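Fc fragment of IgE receptor II (Bos taurus, PDB 6PWS) binds mannose-type sugars through calcium in its C-type lectin domain and, as CD23, probably serves as the low-affinity receptor for IgE. Local coordinates at residues Cys6-Lys18 and Glu122-Cys134. Residues are numbered along the deposited sequence; the frame is centred on the assembly and turned at random.
Sequences CNTCPEAWIYFQK and ELHGWVCDRLATC
Cys-6 and Cys-134 are joined through a disulfide, SG to SG 2.0 Å, with a near-perpendicular C-S-S-C torsion of 90°, the relaxed value for such a bond. It covalently closes the first modelled residue onto the C-terminal one, both exposed. Just inside it, Thr-8 and Thr-133 form one antiparallel hydrogen-bonded pair: Thr-8 N gives to Thr-133 O at 2.9 Å and Thr-133 N to Thr-8 O at 3.0 Å. Two residues, Asn-7 and Thr-8, stand opposite the single Thr-133, which makes the pair a classic beta bulge. The threonine hydroxyls suit this solvent-exposed end: Thr-133 OG1 shares a water with Thr-8 O, while another water bridges Thr-8 OG1 to Cys-134 O, and a third, also bound to Thr-8 OG1, reaches Cys-134 OXT by a weak bond.

Ala-132 is small enough to fit between backbone and ring. Its N donates an almost straight bond (170°) to Lys-18 O, arriving from above the carbonyl plane, and Ala-132 CB meets the edge of the Tyr-15 ring at CE1, 3.8 Å away. The Tyr-15 hydroxyl accepts from Lys-18 N, while Asn-7 CB lies over the ring centre.

Deeper in, the broad indole of Trp-13 spans several residues of strand 125-131. Arg-130 lays its aliphatic CD over the six-membered ring of Trp-13, 3.9 Å from its centroid, a CH-pi contact; Pro-10 CG flanks the same face near its rim. The arginine chain bends at chi3 (55°), and NH1 reaches His-41 O. Cys-128 CB touches Trp-13 CH2 at 3.8 Å, its sulfur being bonded to Cys-37.

Around this, Tyr-22 meets the indole, and disulfide Cys-9–Cys-20 ties the N-terminal segment to strand 19-25. Closely approaching termini, with an N-terminal hairpin beside the last strand, characterise the long-form C-type lectin fold, here far from the calcium-bound mannoside.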
# COMPACT_ATOMS: atom_id res chain seq x y z
N CYS A 6 -16.51 0.61 -17.08
CA CYS A 6 -15.42 1.57 -16.94
C CYS A 6 -14.19 0.89 -16.36
O CYS A 6 -14.04 0.75 -15.14
CB CYS A 6 -15.87 2.76 -16.08
SG CYS A 6 -17.26 3.68 -16.79
N ASN A 7 -13.29 0.47 -17.26
CA ASN A 7 -12.12 -0.31 -16.89
C ASN A 7 -10.85 0.24 -17.54
O ASN A 7 -9.88 -0.49 -17.75
CB ASN A 7 -12.30 -1.79 -17.25
CG ASN A 7 -12.33 -2.03 -18.74
OD1 ASN A 7 -12.50 -1.11 -19.53
ND2 ASN A 7 -12.16 -3.29 -19.14
N THR A 8 -10.83 1.54 -17.83
CA THR A 8 -9.67 2.17 -18.45
C THR A 8 -8.72 2.66 -17.37
O THR A 8 -9.14 3.19 -16.33
CB THR A 8 -10.12 3.33 -19.34
OG1 THR A 8 -10.86 2.80 -20.45
CG2 THR A 8 -8.93 4.11 -19.86
N CYS A 9 -7.43 2.47 -17.62
CA CYS A 9 -6.37 2.89 -16.73
C CYS A 9 -5.33 3.67 -17.52
O CYS A 9 -5.21 3.50 -18.74
CB CYS A 9 -5.70 1.67 -16.09
SG CYS A 9 -6.79 0.71 -15.00
N PRO A 10 -4.56 4.53 -16.86
CA PRO A 10 -3.46 5.21 -17.55
C PRO A 10 -2.44 4.20 -18.05
O PRO A 10 -2.35 3.06 -17.57
CB PRO A 10 -2.87 6.13 -16.48
CG PRO A 10 -3.90 6.22 -15.40
CD PRO A 10 -4.62 4.90 -15.43
N GLU A 11 -1.67 4.62 -19.05
CA GLU A 11 -0.58 3.79 -19.55
C GLU A 11 0.31 3.36 -18.40
O GLU A 11 0.64 4.15 -17.52
CB GLU A 11 0.23 4.59 -20.57
CG GLU A 11 1.29 3.77 -21.29
CD GLU A 11 2.07 4.59 -22.29
OE1 GLU A 11 1.66 5.74 -22.58
OE2 GLU A 11 3.10 4.09 -22.79
N ALA A 12 0.68 2.08 -18.40
CA ALA A 12 1.57 1.44 -17.43
C ALA A 12 0.84 0.97 -16.17
O ALA A 12 1.43 0.24 -15.38
CB ALA A 12 2.79 2.29 -17.04
N TRP A 13 -0.43 1.32 -15.98
CA TRP A 13 -1.22 0.87 -14.85
C TRP A 13 -2.00 -0.39 -15.22
O TRP A 13 -2.20 -0.70 -16.40
CB TRP A 13 -2.19 1.97 -14.42
CG TRP A 13 -1.56 3.21 -13.85
CD1 TRP A 13 -0.73 4.07 -14.49
CD2 TRP A 13 -1.76 3.73 -12.53
NE1 TRP A 13 -0.38 5.10 -13.65
CE2 TRP A 13 -1.00 4.92 -12.44
CE3 TRP A 13 -2.49 3.31 -11.42
CZ2 TRP A 13 -0.95 5.68 -11.27
CZ3 TRP A 13 -2.44 4.06 -10.26
CH2 TRP A 13 -1.68 5.24 -10.20
N ILE A 14 -2.45 -1.12 -14.19
CA ILE A 14 -3.06 -2.44 -14.34
C ILE A 14 -4.47 -2.40 -13.76
O ILE A 14 -4.66 -1.98 -12.60
CB ILE A 14 -2.23 -3.51 -13.60
CG1 ILE A 14 -0.76 -3.48 -14.04
CG2 ILE A 14 -2.84 -4.89 -13.79
CD1 ILE A 14 -0.52 -3.79 -15.52
N TYR A 15 -5.45 -2.86 -14.54
CA TYR A 15 -6.85 -2.82 -14.13
C TYR A 15 -7.25 -4.03 -13.28
O TYR A 15 -6.93 -5.18 -13.61
CB TYR A 15 -7.76 -2.78 -15.37
CG TYR A 15 -9.21 -2.90 -14.96
CD1 TYR A 15 -9.87 -1.83 -14.38
CD2 TYR A 15 -9.89 -4.11 -15.08
CE1 TYR A 15 -11.17 -1.94 -13.94
CE2 TYR A 15 -11.20 -4.23 -14.65
CZ TYR A 15 -11.83 -3.14 -14.08
OH TYR A 15 -13.12 -3.23 -13.63
N PHE A 16 -8.00 -3.78 -12.20
CA PHE A 16 -8.65 -4.85 -11.45
C PHE A 16 -9.86 -4.28 -10.72
O PHE A 16 -9.72 -3.32 -9.95
CB PHE A 16 -7.70 -5.50 -10.44
CG PHE A 16 -8.35 -6.59 -9.63
CD1 PHE A 16 -8.51 -7.86 -10.16
CD2 PHE A 16 -8.80 -6.36 -8.34
CE1 PHE A 16 -9.11 -8.87 -9.43
CE2 PHE A 16 -9.41 -7.36 -7.61
CZ PHE A 16 -9.56 -8.62 -8.16
N GLN A 17 -11.04 -4.86 -10.97
CA GLN A 17 -12.26 -4.57 -10.23
C GLN A 17 -12.44 -3.10 -9.87
O GLN A 17 -12.41 -2.71 -8.70
CB GLN A 17 -12.38 -5.47 -8.99
CG GLN A 17 -12.51 -6.93 -9.35
CD GLN A 17 -12.83 -7.82 -8.17
OE1 GLN A 17 -12.90 -7.37 -7.03
NE2 GLN A 17 -13.04 -9.10 -8.45
N LYS A 18 -12.65 -2.28 -10.90
CA LYS A 18 -13.04 -0.87 -10.80
C LYS A 18 -11.87 0.03 -10.47
O LYS A 18 -12.07 1.25 -10.36
CB LYS A 18 -14.16 -0.62 -9.79
CG LYS A 18 -15.30 -1.58 -9.89
CD LYS A 18 -16.05 -1.60 -8.59
CE LYS A 18 -17.44 -2.13 -8.78
NZ LYS A 18 -17.54 -3.60 -8.96
N GLU A 122 13.88 2.19 3.32
CA GLU A 122 13.94 2.42 1.88
C GLU A 122 13.58 1.17 1.08
O GLU A 122 14.43 0.47 0.51
CB GLU A 122 15.32 2.95 1.50
CG GLU A 122 15.52 4.36 2.01
CD GLU A 122 16.81 4.98 1.58
OE1 GLU A 122 17.71 4.25 1.10
OE2 GLU A 122 16.93 6.22 1.72
N LEU A 123 12.27 0.93 0.96
CA LEU A 123 11.79 -0.25 0.27
C LEU A 123 11.90 -0.08 -1.24
O LEU A 123 11.80 1.02 -1.78
CB LEU A 123 10.34 -0.56 0.64
CG LEU A 123 10.08 -0.80 2.12
CD1 LEU A 123 8.60 -1.14 2.34
CD2 LEU A 123 10.96 -1.89 2.67
N HIS A 124 12.05 -1.22 -1.93
CA HIS A 124 12.26 -1.23 -3.37
C HIS A 124 10.97 -1.27 -4.16
O HIS A 124 11.01 -1.14 -5.39
CB HIS A 124 13.09 -2.46 -3.76
CG HIS A 124 14.42 -2.47 -3.11
ND1 HIS A 124 15.47 -1.72 -3.59
CD2 HIS A 124 14.85 -3.06 -1.97
CE1 HIS A 124 16.51 -1.88 -2.78
NE2 HIS A 124 16.16 -2.68 -1.80
N GLY A 125 9.84 -1.46 -3.49
CA GLY A 125 8.55 -1.46 -4.14
C GLY A 125 7.57 -0.58 -3.40
O GLY A 125 7.71 -0.29 -2.21
N TRP A 126 6.54 -0.18 -4.14
CA TRP A 126 5.47 0.65 -3.60
C TRP A 126 4.32 0.52 -4.58
O TRP A 126 4.56 0.35 -5.78
CB TRP A 126 5.94 2.12 -3.36
CG TRP A 126 6.95 2.62 -4.39
CD1 TRP A 126 8.31 2.40 -4.38
CD2 TRP A 126 6.68 3.37 -5.58
NE1 TRP A 126 8.89 2.94 -5.50
CE2 TRP A 126 7.91 3.55 -6.24
CE3 TRP A 126 5.52 3.91 -6.15
CZ2 TRP A 126 8.01 4.24 -7.44
CZ3 TRP A 126 5.62 4.59 -7.34
CH2 TRP A 126 6.85 4.76 -7.97
N VAL A 127 3.08 0.52 -4.09
CA VAL A 127 1.93 0.28 -4.94
C VAL A 127 0.98 1.45 -4.82
O VAL A 127 0.63 1.85 -3.70
CB VAL A 127 1.21 -1.04 -4.58
CG1 VAL A 127 0.06 -1.29 -5.53
CG2 VAL A 127 2.19 -2.22 -4.58
N CYS A 128 0.54 1.99 -5.96
CA CYS A 128 -0.43 3.07 -6.01
C CYS A 128 -1.75 2.55 -6.57
O CYS A 128 -1.78 1.56 -7.32
CB CYS A 128 0.01 4.21 -6.94
SG CYS A 128 1.75 4.69 -6.87
N ASP A 129 -2.83 3.27 -6.28
CA ASP A 129 -4.10 3.01 -6.94
C ASP A 129 -4.78 4.31 -7.37
O ASP A 129 -4.39 5.42 -7.00
CB ASP A 129 -5.04 2.08 -6.13
CG ASP A 129 -5.60 2.69 -4.85
OD1 ASP A 129 -5.69 3.92 -4.75
OD2 ASP A 129 -5.97 1.89 -3.95
N ARG A 130 -5.78 4.11 -8.23
CA ARG A 130 -6.67 5.11 -8.77
C ARG A 130 -7.98 4.39 -9.10
O ARG A 130 -8.01 3.17 -9.28
CB ARG A 130 -6.18 5.65 -10.11
CG ARG A 130 -5.16 6.75 -10.03
CD ARG A 130 -4.60 7.09 -11.42
NE ARG A 130 -5.62 7.43 -12.42
CZ ARG A 130 -6.08 8.66 -12.66
NH1 ARG A 130 -5.65 9.70 -11.97
NH2 ARG A 130 -7.00 8.84 -13.61
N LEU A 131 -9.06 5.15 -9.21
CA LEU A 131 -10.28 4.59 -9.76
C LEU A 131 -10.15 4.45 -11.27
O LEU A 131 -9.56 5.31 -11.94
CB LEU A 131 -11.47 5.48 -9.44
CG LEU A 131 -11.69 5.77 -7.96
CD1 LEU A 131 -12.91 6.66 -7.77
CD2 LEU A 131 -11.82 4.49 -7.16
N ALA A 132 -10.69 3.37 -11.81
CA ALA A 132 -10.70 3.22 -13.26
C ALA A 132 -11.67 4.24 -13.86
O ALA A 132 -12.67 4.63 -13.24
CB ALA A 132 -11.12 1.81 -13.63
N THR A 133 -11.36 4.68 -15.08
CA THR A 133 -12.18 5.62 -15.82
C THR A 133 -12.87 4.89 -16.97
O THR A 133 -12.70 3.68 -17.16
CB THR A 133 -11.32 6.79 -16.32
OG1 THR A 133 -10.27 6.29 -17.16
CG2 THR A 133 -10.71 7.54 -15.15
N CYS A 134 -13.65 5.63 -17.74
CA CYS A 134 -14.49 5.01 -18.75
C CYS A 134 -13.91 5.11 -20.16
O CYS A 134 -13.07 5.96 -20.46
CB CYS A 134 -15.90 5.61 -18.70
SG CYS A 134 -16.60 5.59 -17.03
OXT CYS A 134 -14.27 4.32 -21.04
O HOH W 1 -13.37 1.74 -20.03
O HOH W 2 -7.66 6.07 -16.46
O HOH W 3 -11.87 4.52 -22.61
O HOH W 4 -14.00 3.09 -11.61